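Local coordinates for probable transcriptional regulator, TetR family protein (Rhodococcus sp., PDB 3BJB) that probably acts as a DNA-binding transcription factor that recognises regulatory DNA through an N-terminal helix-turn-helix domain, at residues A141-M146 with E158-L163; G109-P114 with Q175-G180; A41-H46 with H68-V73. All blocks are in the same frame, centred on the assembly; numbering follows the deposited sequence.

Contact 1: A141-M146 with E158-L163. With SO4 (sulfate ion), chain M.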
ATOM      1  N   ALA B 141     -11.908   1.802  12.644  1.00 62.32           N
ATOM      2  CA  ALA B 141     -13.257   1.970  12.110  1.00 62.20           C
ATOM      3  C   ALA B 141     -13.524   0.809  11.206  1.00 62.03           C
ATOM      4  O   ALA B 141     -14.612   0.267  11.191  1.00 62.01           O
ATOM      5  CB  ALA B 141     -13.402   3.273  11.357  1.00 61.97           C
ATOM      6  N   PHE B 142     -12.488   0.402  10.496  1.00 63.02           N
ATOM      7  CA  PHE B 142     -12.617  -0.654   9.534  1.00 64.18           C
ATOM      8  C   PHE B 142     -12.862  -1.963  10.233  1.00 63.10           C
ATOM      9  O   PHE B 142     -13.946  -2.535  10.161  1.00 64.10           O
ATOM     10  CB  PHE B 142     -11.379  -0.715   8.660  1.00 68.04           C
ATOM     11  CG  PHE B 142     -11.686  -1.085   7.274  1.00 69.71           C
ATOM     12  CD1 PHE B 142     -10.816  -1.868   6.539  1.00 71.07           C
ATOM     13  CD2 PHE B 142     -12.896  -0.697   6.709  1.00 71.08           C
ATOM     14  CE1 PHE B 142     -11.134  -2.256   5.216  1.00 73.24           C
ATOM     15  CE2 PHE B 142     -13.255  -1.074   5.388  1.00 72.42           C
ATOM     16  CZ  PHE B 142     -12.368  -1.848   4.628  1.00 72.42           C
ATOM     17  N   ARG B 143     -11.850  -2.409  10.946  1.00 60.94           N
ATOM     18  CA  ARG B 143     -11.951  -3.509  11.844  1.00 59.88           C
ATOM     19  C   ARG B 143     -13.346  -3.673  12.513  1.00 60.56           C
ATOM     20  O   ARG B 143     -13.830  -4.808  12.633  1.00 60.83           O
ATOM     21  CB  ARG B 143     -10.856  -3.337  12.881  1.00 60.03           C
ATOM     22  CG  ARG B 143     -10.476  -4.553  13.679  1.00 59.82           C
ATOM     23  CD  ARG B 143      -9.755  -4.084  14.912  1.00 60.16           C
ATOM     24  NE  ARG B 143     -10.655  -3.221  15.679  1.00 61.32           N
ATOM     25  CZ  ARG B 143     -10.270  -2.385  16.643  1.00 62.12           C
ATOM     26  NH1 ARG B 143      -8.975  -2.272  16.970  1.00 61.79           N
ATOM     27  NH2 ARG B 143     -11.183  -1.643  17.270  1.00 62.59           N
ATOM     28  N   GLN B 144     -13.983  -2.578  12.959  1.00 59.43           N
ATOM     29  CA  GLN B 144     -15.328  -2.675  13.572  1.00 58.03           C
ATOM     30  C   GLN B 144     -16.490  -2.914  12.605  1.00 57.34           C
ATOM     31  O   GLN B 144     -17.555  -3.355  13.022  1.00 57.00           O
ATOM     32  CB  GLN B 144     -15.672  -1.451  14.425  1.00 58.37           C
ATOM     33  CG  GLN B 144     -15.242  -1.559  15.853  1.00 59.63           C
ATOM     34  CD  GLN B 144     -16.000  -2.621  16.636  1.00 60.61           C
ATOM     35  OE1 GLN B 144     -15.598  -2.970  17.741  1.00 61.48           O
ATOM     36  NE2 GLN B 144     -17.103  -3.128  16.081  1.00 60.90           N
ATOM     37  N   ILE B 145     -16.319  -2.576  11.334  1.00 57.35           N
ATOM     38  CA  ILE B 145     -17.372  -2.832  10.366  1.00 58.03           C
ATOM     39  C   ILE B 145     -17.419  -4.309  10.048  1.00 59.41           C
ATOM     40  O   ILE B 145     -18.500  -4.875   9.839  1.00 59.92           O
ATOM     41  CB  ILE B 145     -17.179  -2.034   9.082  1.00 58.09           C
ATOM     42  CG1 ILE B 145     -17.372  -0.545   9.370  1.00 57.44           C
ATOM     43  CG2 ILE B 145     -18.155  -2.529   7.966  1.00 57.01           C
ATOM     44  CD1 ILE B 145     -17.056   0.332   8.187  1.00 57.31           C
HETATM   45  N   MSE B 146     -16.235  -4.914  10.038  1.00 61.42           N
HETATM   46  CA  MSE B 146     -16.037  -6.305   9.677  1.00 64.80           C
HETATM   47  C   MSE B 146     -16.426  -7.182  10.847  1.00 59.93           C
HETATM   48  O   MSE B 146     -17.137  -8.181  10.689  1.00 58.00           O
HETATM   49  CB  MSE B 146     -14.576  -6.552   9.310  1.00 66.54           C
HETATM   50  CG  MSE B 146     -14.034  -5.648   8.205  1.00 71.07           C
HETATM   51 SE   MSE B 146     -12.109  -6.021   7.876  0.90 77.18          SE
HETATM   52  CE  MSE B 146     -12.322  -7.269   6.416  1.00 74.88           C
ATOM     53  N   GLU B 158      -6.245 -13.558  18.167  1.00 61.61           N
ATOM     54  CA  GLU B 158      -6.030 -14.277  16.925  1.00 61.42           C
ATOM     55  C   GLU B 158      -6.913 -13.727  15.784  1.00 60.99           C
ATOM     56  O   GLU B 158      -6.414 -13.527  14.673  1.00 59.32           O
ATOM     57  CB  GLU B 158      -6.297 -15.772  17.120  1.00 61.51           C
ATOM     58  CG  GLU B 158      -5.329 -16.658  16.354  1.00 61.94           C
ATOM     59  CD  GLU B 158      -6.029 -17.650  15.438  1.00 62.68           C
ATOM     60  OE1 GLU B 158      -6.632 -18.634  15.961  1.00 62.18           O
ATOM     61  OE2 GLU B 158      -5.954 -17.435  14.186  1.00 63.18           O
ATOM     62  N   ASP B 159      -8.207 -13.531  16.089  1.00 60.43           N
ATOM     63  CA  ASP B 159      -9.185 -12.830  15.256  1.00 60.29           C
ATOM     64  C   ASP B 159      -8.743 -11.435  14.850  1.00 60.52           C
ATOM     65  O   ASP B 159      -8.846 -11.079  13.689  1.00 60.24           O
ATOM     66  CB  ASP B 159     -10.485 -12.630  16.023  1.00 60.94           C
ATOM     67  CG  ASP B 159     -11.238 -13.921  16.281  1.00 61.83           C
ATOM     68  OD1 ASP B 159     -11.210 -14.807  15.393  1.00 62.63           O
ATOM     69  OD2 ASP B 159     -11.878 -14.018  17.365  1.00 59.92           O
ATOM     70  N   LEU B 160      -8.319 -10.625  15.817  1.00 60.57           N
ATOM     71  CA  LEU B 160      -7.899  -9.246  15.551  1.00 61.55           C
ATOM     72  C   LEU B 160      -6.704  -9.241  14.599  1.00 62.40           C
ATOM     73  O   LEU B 160      -6.647  -8.487  13.611  1.00 62.11           O
ATOM     74  CB  LEU B 160      -7.500  -8.569  16.872  1.00 62.08           C
ATOM     75  CG  LEU B 160      -8.482  -7.737  17.714  1.00 61.99           C
ATOM     76  CD1 LEU B 160      -9.842  -7.630  17.045  1.00 62.09           C
ATOM     77  CD2 LEU B 160      -8.600  -8.210  19.181  1.00 61.30           C
ATOM     78  N   THR B 161      -5.754 -10.112  14.916  1.00 63.61           N
ATOM     79  CA  THR B 161      -4.556 -10.327  14.119  1.00 64.60           C
ATOM     80  C   THR B 161      -4.963 -10.671  12.694  1.00 64.35           C
ATOM     81  O   THR B 161      -4.604  -9.943  11.763  1.00 66.39           O
ATOM     82  CB  THR B 161      -3.645 -11.409  14.792  1.00 64.77           C
ATOM     83  OG1 THR B 161      -3.101 -10.873  16.000  1.00 64.43           O
ATOM     84  CG2 THR B 161      -2.504 -11.836  13.898  1.00 64.81           C
ATOM     85  N   ALA B 162      -5.759 -11.726  12.533  1.00 64.61           N
ATOM     86  CA  ALA B 162      -6.264 -12.145  11.202  1.00 65.31           C
ATOM     87  C   ALA B 162      -6.847 -10.989  10.400  1.00 65.17           C
ATOM     88  O   ALA B 162      -6.502 -10.785   9.239  1.00 66.69           O
ATOM     89  CB  ALA B 162      -7.271 -13.282  11.329  1.00 64.03           C
ATOM     90  N   LEU B 163      -7.699 -10.203  11.041  1.00 65.32           N
ATOM     91  CA  LEU B 163      -8.308  -9.051  10.388  1.00 64.96           C
ATOM     92  C   LEU B 163      -7.342  -7.902  10.142  1.00 65.83           C
ATOM     93  O   LEU B 163      -7.617  -7.043   9.335  1.00 66.77           O
ATOM     94  CB  LEU B 163      -9.502  -8.558  11.195  1.00 62.88           C
ATOM     95  CG  LEU B 163     -10.655  -9.557  11.256  1.00 62.39           C
ATOM     96  CD1 LEU B 163     -11.585  -9.199  12.406  1.00 61.19           C
ATOM     97  CD2 LEU B 163     -11.409  -9.627   9.925  1.00 61.65           C
TER
HETATM   98  S   SO4 M 312      -6.558 -15.376  22.184  0.60 96.28           S
HETATM   99  O1  SO4 M 312      -6.534 -15.139  20.736  0.60 95.90           O
HETATM  100  O2  SO4 M 312      -7.162 -16.689  22.442  0.60 95.92           O
HETATM  101  O3  SO4 M 312      -5.178 -15.412  22.663  0.60 95.72           O
HETATM  102  O4  SO4 M 312      -7.317 -14.314  22.856  0.60 95.30           O
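The helical turn carrying R143 and M146 lies beside the turn carrying L160 and L163, with the CA atoms of R143 and L163 6.8 Å apart. These turns belong to helices 134-150 and 157-179, consecutive helices of the all-helical C-terminal domain of a TetR-family regulator, and their meeting is carried by one apolar pair and one van der Waals touch of an arginine methylene. The inner one pairs the selenium of M146, a selenomethionine, with L163: SE stands 4.2 Å from CD2 of the leucine. M146 runs out extended as far as selenium (chi2 178°), and this brings selenium to the methyl. M146 also reaches V99, V102 and L103 of helix 95-111, so the pair belongs to a buried layer shared by three helices, in which neighbouring F142 sets its ring against that of W170. The outer touch uses the aliphatic part of an arginine. R143 holds CG anti to its own N (chi1 -162°), which carries CD to within 4.1 Å of CD1 of L160, the arginine chain passing across the leucine at a slant. The chain then bends at chi3 (60°), and NE and the guanidinium group lie farther from that methyl than CD does, so the contact is made by methylene and not by charge. L160 rests on P155 in the link between the helices as well. At the start of helix 157-179 the side chain of D159 is bonded through OD2 to OG1 of T156. A sulfate ion, probably from the crystallisation liquor, sits at this same helix start, where the partial positive charge of the helix end would favour an anion. The N-H groups of E157 and E158 both bond to it, that of E158 pointing almost straight at sulfate O1, with N to O1 3.0 Å.

Contact 2: G109-P114 with Q175-G180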
ATOM      1  N   GLY B 109     -17.019   0.575  -4.264  1.00 57.14           N
ATOM      2  CA  GLY B 109     -17.192   2.018  -4.077  1.00 57.56           C
ATOM      3  C   GLY B 109     -15.940   2.875  -4.137  1.00 57.80           C
ATOM      4  O   GLY B 109     -16.015   4.020  -4.525  1.00 59.89           O
ATOM      5  N   LEU B 110     -14.795   2.325  -3.753  1.00 58.67           N
ATOM      6  CA  LEU B 110     -13.494   2.957  -3.991  1.00 58.36           C
ATOM      7  C   LEU B 110     -13.120   3.010  -5.461  1.00 58.86           C
ATOM      8  O   LEU B 110     -12.715   4.066  -5.972  1.00 58.75           O
ATOM      9  CB  LEU B 110     -12.384   2.208  -3.252  1.00 58.85           C
ATOM     10  CG  LEU B 110     -11.633   2.812  -2.055  1.00 59.94           C
ATOM     11  CD1 LEU B 110     -12.538   3.532  -1.084  1.00 59.87           C
ATOM     12  CD2 LEU B 110     -10.962   1.675  -1.330  1.00 61.11           C
ATOM     13  N   LEU B 111     -13.213   1.862  -6.135  1.00 60.74           N
ATOM     14  CA  LEU B 111     -12.887   1.752  -7.552  1.00 60.03           C
ATOM     15  C   LEU B 111     -13.797   2.598  -8.428  1.00 62.60           C
ATOM     16  O   LEU B 111     -13.432   2.879  -9.550  1.00 63.60           O
ATOM     17  CB  LEU B 111     -12.946   0.317  -7.984  1.00 58.94           C
ATOM     18  CG  LEU B 111     -11.722  -0.600  -8.101  1.00 59.75           C
ATOM     19  CD1 LEU B 111     -10.391  -0.131  -7.486  1.00 59.01           C
ATOM     20  CD2 LEU B 111     -12.125  -1.890  -7.485  1.00 60.21           C
ATOM     21  N   ARG B 112     -14.953   3.029  -7.913  1.00 65.26           N
ATOM     22  CA  ARG B 112     -15.877   3.890  -8.671  1.00 68.15           C
ATOM     23  C   ARG B 112     -15.434   5.358  -8.765  1.00 67.35           C
ATOM     24  O   ARG B 112     -15.914   6.093  -9.615  1.00 66.67           O
ATOM     25  CB  ARG B 112     -17.281   3.876  -8.052  1.00 69.60           C
ATOM     26  CG  ARG B 112     -18.110   2.587  -8.202  1.00 71.72           C
ATOM     27  CD  ARG B 112     -19.645   2.902  -8.142  1.00 73.13           C
ATOM     28  NE  ARG B 112     -20.272   2.944  -6.805  1.00 76.51           N
ATOM     29  CZ  ARG B 112     -20.366   4.030  -6.012  1.00 78.57           C
ATOM     30  NH1 ARG B 112     -19.859   5.228  -6.392  1.00 78.24           N
ATOM     31  NH2 ARG B 112     -20.975   3.917  -4.813  1.00 78.16           N
ATOM     32  N   ARG B 113     -14.582   5.802  -7.843  1.00 67.61           N
ATOM     33  CA  ARG B 113     -13.945   7.115  -7.919  1.00 66.27           C
ATOM     34  C   ARG B 113     -12.473   6.893  -7.664  1.00 65.11           C
ATOM     35  O   ARG B 113     -12.022   6.972  -6.505  1.00 64.26           O
ATOM     36  CB  ARG B 113     -14.520   8.108  -6.910  1.00 67.83           C
ATOM     37  CG  ARG B 113     -16.037   8.252  -6.992  1.00 70.03           C
ATOM     38  CD  ARG B 113     -16.636   8.106  -5.605  1.00 71.23           C
ATOM     39  NE  ARG B 113     -16.978   9.404  -5.036  1.00 72.11           N
ATOM     40  CZ  ARG B 113     -17.259   9.602  -3.754  1.00 72.75           C
ATOM     41  NH1 ARG B 113     -17.208   8.584  -2.893  1.00 72.50           N
ATOM     42  NH2 ARG B 113     -17.571  10.826  -3.333  1.00 72.77           N
ATOM     43  N   PRO B 114     -11.717   6.597  -8.750  1.00 63.55           N
ATOM     44  CA  PRO B 114     -10.344   6.169  -8.607  1.00 62.11           C
ATOM     45  C   PRO B 114      -9.561   7.326  -8.090  1.00 61.39           C
ATOM     46  O   PRO B 114      -8.739   7.173  -7.165  1.00 63.04           O
ATOM     47  CB  PRO B 114      -9.915   5.832 -10.050  1.00 62.91           C
ATOM     48  CG  PRO B 114     -11.213   5.673 -10.814  1.00 64.07           C
ATOM     49  CD  PRO B 114     -12.120   6.661 -10.170  1.00 63.57           C
ATOM     50  N   GLN B 175      -4.604  -0.806  -4.147  1.00 62.11           N
ATOM     51  CA  GLN B 175      -3.568   0.071  -4.623  1.00 65.65           C
ATOM     52  C   GLN B 175      -3.143  -0.456  -5.990  1.00 64.02           C
ATOM     53  O   GLN B 175      -3.029   0.282  -6.979  1.00 62.62           O
ATOM     54  CB  GLN B 175      -2.391   0.010  -3.642  1.00 67.33           C
ATOM     55  CG  GLN B 175      -1.709   1.352  -3.310  1.00 70.85           C
ATOM     56  CD  GLN B 175      -0.894   1.290  -1.977  1.00 71.20           C
ATOM     57  OE1 GLN B 175      -0.804   0.236  -1.345  1.00 72.17           O
ATOM     58  NE2 GLN B 175      -0.298   2.433  -1.571  1.00 73.53           N
ATOM     59  N   SER B 176      -2.959  -1.768  -6.010  1.00 61.84           N
ATOM     60  CA  SER B 176      -2.580  -2.512  -7.180  1.00 61.98           C
ATOM     61  C   SER B 176      -3.566  -2.389  -8.352  1.00 61.35           C
ATOM     62  O   SER B 176      -3.170  -2.192  -9.510  1.00 59.08           O
ATOM     63  CB  SER B 176      -2.375  -3.948  -6.766  1.00 61.19           C
ATOM     64  OG  SER B 176      -2.277  -4.742  -7.897  1.00 64.65           O
ATOM     65  N   CYS B 177      -4.841  -2.507  -8.008  1.00 62.66           N
ATOM     66  CA  CYS B 177      -5.965  -2.259  -8.886  1.00 61.45           C
ATOM     67  C   CYS B 177      -6.031  -0.841  -9.459  1.00 59.98           C
ATOM     68  O   CYS B 177      -6.202  -0.656 -10.653  1.00 57.87           O
ATOM     69  CB  CYS B 177      -7.247  -2.548  -8.110  1.00 64.08           C
ATOM     70  SG  CYS B 177      -8.600  -3.095  -9.159  1.00 68.07           S
ATOM     71  N   LEU B 178      -5.899   0.167  -8.607  1.00 58.60           N
ATOM     72  CA  LEU B 178      -5.830   1.531  -9.079  1.00 55.79           C
ATOM     73  C   LEU B 178      -4.674   1.730 -10.062  1.00 56.54           C
ATOM     74  O   LEU B 178      -4.812   2.392 -11.074  1.00 55.38           O
ATOM     75  CB  LEU B 178      -5.700   2.440  -7.888  1.00 55.18           C
ATOM     76  CG  LEU B 178      -6.919   3.162  -7.274  1.00 54.98           C
ATOM     77  CD1 LEU B 178      -8.269   2.851  -7.914  1.00 53.33           C
ATOM     78  CD2 LEU B 178      -6.918   2.967  -5.748  1.00 54.62           C
ATOM     79  N   ASN B 179      -3.540   1.088  -9.810  1.00 57.56           N
ATOM     80  CA  ASN B 179      -2.392   1.214 -10.704  1.00 57.78           C
ATOM     81  C   ASN B 179      -2.444   0.427 -11.991  1.00 58.04           C
ATOM     82  O   ASN B 179      -1.664   0.702 -12.908  1.00 59.31           O
ATOM     83  CB  ASN B 179      -1.139   0.829  -9.984  1.00 58.62           C
ATOM     84  CG  ASN B 179      -0.768   1.807  -8.923  1.00 60.79           C
ATOM     85  OD1 ASN B 179      -1.037   3.045  -9.041  1.00 60.86           O
ATOM     86  ND2 ASN B 179      -0.106   1.287  -7.876  1.00 57.47           N
ATOM     87  N   GLY B 180      -3.340  -0.550 -12.055  1.00 57.95           N
ATOM     88  CA  GLY B 180      -3.685  -1.220 -13.309  1.00 57.37           C
ATOM     89  C   GLY B 180      -2.922  -2.519 -13.476  1.00 58.55           C
ATOM     90  O   GLY B 180      -2.821  -3.030 -14.606  1.00 56.87           O
TER
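L111 reaches from the last part of helix 95-111 to the last turn of helix 157-179, where C177 and L178 receive it. Its CB is still 5.7 Å from SG of C177. At CG the gap to that sulfur has closed to 4.1 Å, and the chain forks into two methyls that are used differently. CD2 touches the sulfur alone, whereas CD1 enters the angle between two residues, 3.8 Å from SG of C177 and 3.7 Å from CD1 of L178. C177 holds SG anti to its backbone N (chi1 -151°), which turns the sulfur to the leucine. CD1 of L178 is in turn met by P114, whose CB lies 4.0 Å from it; here the CA atoms of P114 and L178 are 6.5 Å apart. With an alanine here in place of L111, the C177 sulfur and the L178 methyl would probably lose their shared partner, opening a gap between the two helices. I184 of helix 184-198 packs on both L111 and C177. A helix start and a helix end flank the contact: R113 is at the N-cap position of helix 114-126, with its O bonded to OG of S117, and G180 closes helix 157-179 in a Schellman motif at a positive phi of 97°, its two bonds back into the helix being weak. Next to it, N179 donates from ND2 to O of S125 of the second subunit. The contact thus joins helices 95-111 and 157-179 within the all-helical C-terminal domain, and such domains of TetR-family regulators dimerise through their last long helices.

Contact 3: A41-H46 with H68-V73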
ATOM      1  N   ALA B  41      -1.473  15.547  -5.874  1.00 64.24           N
ATOM      2  CA  ALA B  41      -0.432  16.560  -6.099  1.00 64.30           C
ATOM      3  C   ALA B  41      -0.977  17.913  -6.555  1.00 65.18           C
ATOM      4  O   ALA B  41      -0.378  18.955  -6.305  1.00 64.15           O
ATOM      5  CB  ALA B  41       0.599  16.035  -7.113  1.00 66.22           C
ATOM      6  N   ARG B  42      -2.139  17.892  -7.193  1.00 66.09           N
ATOM      7  CA  ARG B  42      -2.758  19.086  -7.684  1.00 66.77           C
ATOM      8  C   ARG B  42      -3.874  19.587  -6.767  1.00 65.61           C
ATOM      9  O   ARG B  42      -4.653  20.451  -7.156  1.00 65.42           O
ATOM     10  CB  ARG B  42      -3.269  18.803  -9.092  1.00 67.91           C
ATOM     11  CG  ARG B  42      -2.133  18.674 -10.121  1.00 70.66           C
ATOM     12  CD  ARG B  42      -2.628  18.336 -11.527  1.00 71.89           C
ATOM     13  NE  ARG B  42      -3.429  19.435 -12.085  1.00 75.65           N
ATOM     14  CZ  ARG B  42      -3.069  20.188 -13.122  1.00 75.85           C
ATOM     15  NH1 ARG B  42      -1.921  19.960 -13.761  1.00 76.44           N
ATOM     16  NH2 ARG B  42      -3.878  21.154 -13.530  1.00 76.60           N
ATOM     17  N   VAL B  43      -3.951  19.050  -5.546  1.00 65.28           N
ATOM     18  CA  VAL B  43      -4.976  19.489  -4.589  1.00 63.98           C
ATOM     19  C   VAL B  43      -4.358  20.391  -3.536  1.00 64.61           C
ATOM     20  O   VAL B  43      -3.531  19.960  -2.742  1.00 62.93           O
ATOM     21  CB  VAL B  43      -5.704  18.320  -3.909  1.00 62.76           C
ATOM     22  CG1 VAL B  43      -6.728  18.841  -2.932  1.00 62.45           C
ATOM     23  CG2 VAL B  43      -6.377  17.430  -4.953  1.00 62.05           C
ATOM     24  N   GLN B  44      -4.775  21.648  -3.512  1.00 65.96           N
ATOM     25  CA  GLN B  44      -4.122  22.579  -2.628  1.00 68.36           C
ATOM     26  C   GLN B  44      -4.994  23.097  -1.532  1.00 69.14           C
ATOM     27  O   GLN B  44      -6.177  23.368  -1.723  1.00 70.08           O
ATOM     28  CB  GLN B  44      -3.507  23.720  -3.406  1.00 70.38           C
ATOM     29  CG  GLN B  44      -2.236  23.305  -4.148  1.00 72.58           C
ATOM     30  CD  GLN B  44      -2.181  23.948  -5.513  1.00 73.83           C
ATOM     31  OE1 GLN B  44      -1.257  23.708  -6.288  1.00 75.02           O
ATOM     32  NE2 GLN B  44      -3.186  24.769  -5.821  1.00 73.65           N
HETATM   33  N   MSE B  45      -4.379  23.242  -0.368  1.00 69.55           N
HETATM   34  CA  MSE B  45      -5.092  23.608   0.831  1.00 69.65           C
HETATM   35  C   MSE B  45      -5.878  24.895   0.653  1.00 69.12           C
HETATM   36  O   MSE B  45      -6.991  25.017   1.165  1.00 68.98           O
HETATM   37  CB  MSE B  45      -4.114  23.686   1.990  1.00 70.95           C
HETATM   38  CG  MSE B  45      -3.510  22.331   2.312  1.00 72.76           C
HETATM   39 SE   MSE B  45      -4.870  21.077   3.016  1.00 76.16          SE
HETATM   40  CE  MSE B  45      -4.890  21.663   4.883  1.00 74.11           C
ATOM     41  N   HIS B  46      -5.319  25.832  -0.105  1.00 69.15           N
ATOM     42  CA  HIS B  46      -5.969  27.134  -0.308  1.00 70.14           C
ATOM     43  C   HIS B  46      -7.257  27.043  -1.169  1.00 69.85           C
ATOM     44  O   HIS B  46      -8.184  27.839  -0.986  1.00 68.46           O
ATOM     45  CB  HIS B  46      -4.972  28.204  -0.816  1.00 69.97           C
ATOM     46  CG  HIS B  46      -4.642  28.087  -2.270  1.00 70.55           C
ATOM     47  ND1 HIS B  46      -5.269  28.846  -3.238  1.00 70.37           N
ATOM     48  CD2 HIS B  46      -3.754  27.296  -2.925  1.00 71.11           C
ATOM     49  CE1 HIS B  46      -4.787  28.524  -4.428  1.00 70.78           C
ATOM     50  NE2 HIS B  46      -3.866  27.589  -4.266  1.00 71.05           N
ATOM     51  N   HIS B  68      -3.269  14.991   6.633  1.00 62.11           N
ATOM     52  CA  HIS B  68      -4.245  14.978   7.739  1.00 61.87           C
ATOM     53  C   HIS B  68      -5.663  15.010   7.194  1.00 60.13           C
ATOM     54  O   HIS B  68      -6.527  14.241   7.621  1.00 61.40           O
ATOM     55  CB  HIS B  68      -4.110  16.200   8.673  1.00 63.55           C
ATOM     56  CG  HIS B  68      -2.963  16.139   9.634  1.00 64.31           C
ATOM     57  ND1 HIS B  68      -1.665  16.435   9.264  1.00 64.40           N
ATOM     58  CD2 HIS B  68      -2.931  15.885  10.966  1.00 64.65           C
ATOM     59  CE1 HIS B  68      -0.878  16.334  10.324  1.00 64.64           C
ATOM     60  NE2 HIS B  68      -1.620  16.004  11.368  1.00 64.78           N
ATOM     61  N   LEU B  69      -5.908  15.946   6.284  1.00 56.79           N
ATOM     62  CA  LEU B  69      -7.235  16.149   5.747  1.00 53.70           C
ATOM     63  C   LEU B  69      -7.736  14.886   5.062  1.00 53.86           C
ATOM     64  O   LEU B  69      -8.821  14.393   5.395  1.00 53.53           O
ATOM     65  CB  LEU B  69      -7.258  17.349   4.821  1.00 51.07           C
ATOM     66  CG  LEU B  69      -8.476  17.550   3.949  1.00 50.52           C
ATOM     67  CD1 LEU B  69      -9.682  18.011   4.797  1.00 50.62           C
ATOM     68  CD2 LEU B  69      -8.097  18.587   2.889  1.00 49.90           C
ATOM     69  N   PHE B  70      -6.939  14.322   4.149  1.00 53.23           N
ATOM     70  CA  PHE B  70      -7.377  13.105   3.464  1.00 52.51           C
ATOM     71  C   PHE B  70      -7.474  11.820   4.299  1.00 52.03           C
ATOM     72  O   PHE B  70      -8.184  10.889   3.939  1.00 51.48           O
ATOM     73  CB  PHE B  70      -6.608  12.920   2.180  1.00 53.27           C
ATOM     74  CG  PHE B  70      -6.986  13.894   1.172  1.00 53.01           C
ATOM     75  CD1 PHE B  70      -8.201  13.788   0.528  1.00 52.09           C
ATOM     76  CD2 PHE B  70      -6.145  14.969   0.880  1.00 54.02           C
ATOM     77  CE1 PHE B  70      -8.582  14.742  -0.427  1.00 52.93           C
ATOM     78  CE2 PHE B  70      -6.515  15.917  -0.076  1.00 53.33           C
ATOM     79  CZ  PHE B  70      -7.738  15.804  -0.716  1.00 53.23           C
ATOM     80  N   VAL B  71      -6.804  11.799   5.436  1.00 53.13           N
ATOM     81  CA  VAL B  71      -6.996  10.743   6.410  1.00 54.08           C
ATOM     82  C   VAL B  71      -8.358  10.906   7.067  1.00 54.49           C
ATOM     83  O   VAL B  71      -9.099   9.940   7.207  1.00 54.10           O
ATOM     84  CB  VAL B  71      -5.883  10.754   7.456  1.00 54.62           C
ATOM     85  CG1 VAL B  71      -6.308   9.963   8.705  1.00 55.83           C
ATOM     86  CG2 VAL B  71      -4.600  10.187   6.851  1.00 54.38           C
ATOM     87  N   ALA B  72      -8.699  12.134   7.444  1.00 54.98           N
ATOM     88  CA  ALA B  72     -10.034  12.437   7.960  1.00 54.90           C
ATOM     89  C   ALA B  72     -11.110  12.181   6.900  1.00 56.67           C
ATOM     90  O   ALA B  72     -12.217  11.798   7.253  1.00 57.63           O
ATOM     91  CB  ALA B  72     -10.114  13.881   8.460  1.00 53.03           C
ATOM     92  N   VAL B  73     -10.807  12.413   5.616  1.00 58.16           N
ATOM     93  CA  VAL B  73     -11.785  12.134   4.547  1.00 59.61           C
ATOM     94  C   VAL B  73     -12.033  10.638   4.501  1.00 61.78           C
ATOM     95  O   VAL B  73     -13.174  10.218   4.488  1.00 62.91           O
ATOM     96  CB  VAL B  73     -11.374  12.670   3.143  1.00 58.33           C
ATOM     97  CG1 VAL B  73     -12.126  11.950   2.045  1.00 58.07           C
ATOM     98  CG2 VAL B  73     -11.635  14.157   3.022  1.00 57.69           C
TER
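V43 meets F70 in an aliphatic-aromatic pair and M45 meets L69 in a selenium-methyl pair, both apolar. In the first, CG1 of V43 comes at the edge of the F70 ring, in its plane, 3.9 Å from CZ and 4.1 Å from CE2. That valine methyl is anti to the backbone N (chi1 179°), and the F70 side chain bridges about half of the 10.6 Å between the CA atoms of V43 and F70. L40 and A35 pack against the same ring.

In the second, the selenium of M45, a selenomethionine, lies 4.1 Å from CD2 of L69, and the two side chains run alongside each other, pointing opposite ways. Bends at both chi2 (-67°) and chi3 (-82°) fold the M45 chain back and set selenium beside the CD2 methyl. M45 also touches I56, L59 and Y60 on helix 56-62, the second helix of the predicted helix-turn-helix; helix 45-51, which M45 begins, is the first. L69 and F70 belong to helix 66-86, which in TetR-family proteins follows the DNA-binding motif and leads to the C-terminal domain.

Two hydrogen bonds make up the polar surroundings described here: O of V43 accepts from NZ of K66 in the first turn of helix 66-86, and ND1 of H68 is bonded to OG of S65. Q44, between the two apolar residues of its segment, occupies the N-cap position of helix 45-51.

In the fold
Contacts 1 and 2 share helix 157-179, meeting it near its start and at its end; their centres are about 22 Å apart and their nearest atoms about 7 Å, without touching. Both lie in the C-terminal domain and both adjoin the second subunit. Contact 3 includes the start of the predicted helix-turn-helix, and no other chain of the assembly touches it. It lies across the chain's centre from contact 1, with about 27 Å between their centres. Contact 2 is nearer, about 18 Å between centres, and the helices 66-86 and 95-111 that serve contacts 3 and 2 are successive. The sulfate is bound at contact 1, far from the helix-turn-helix.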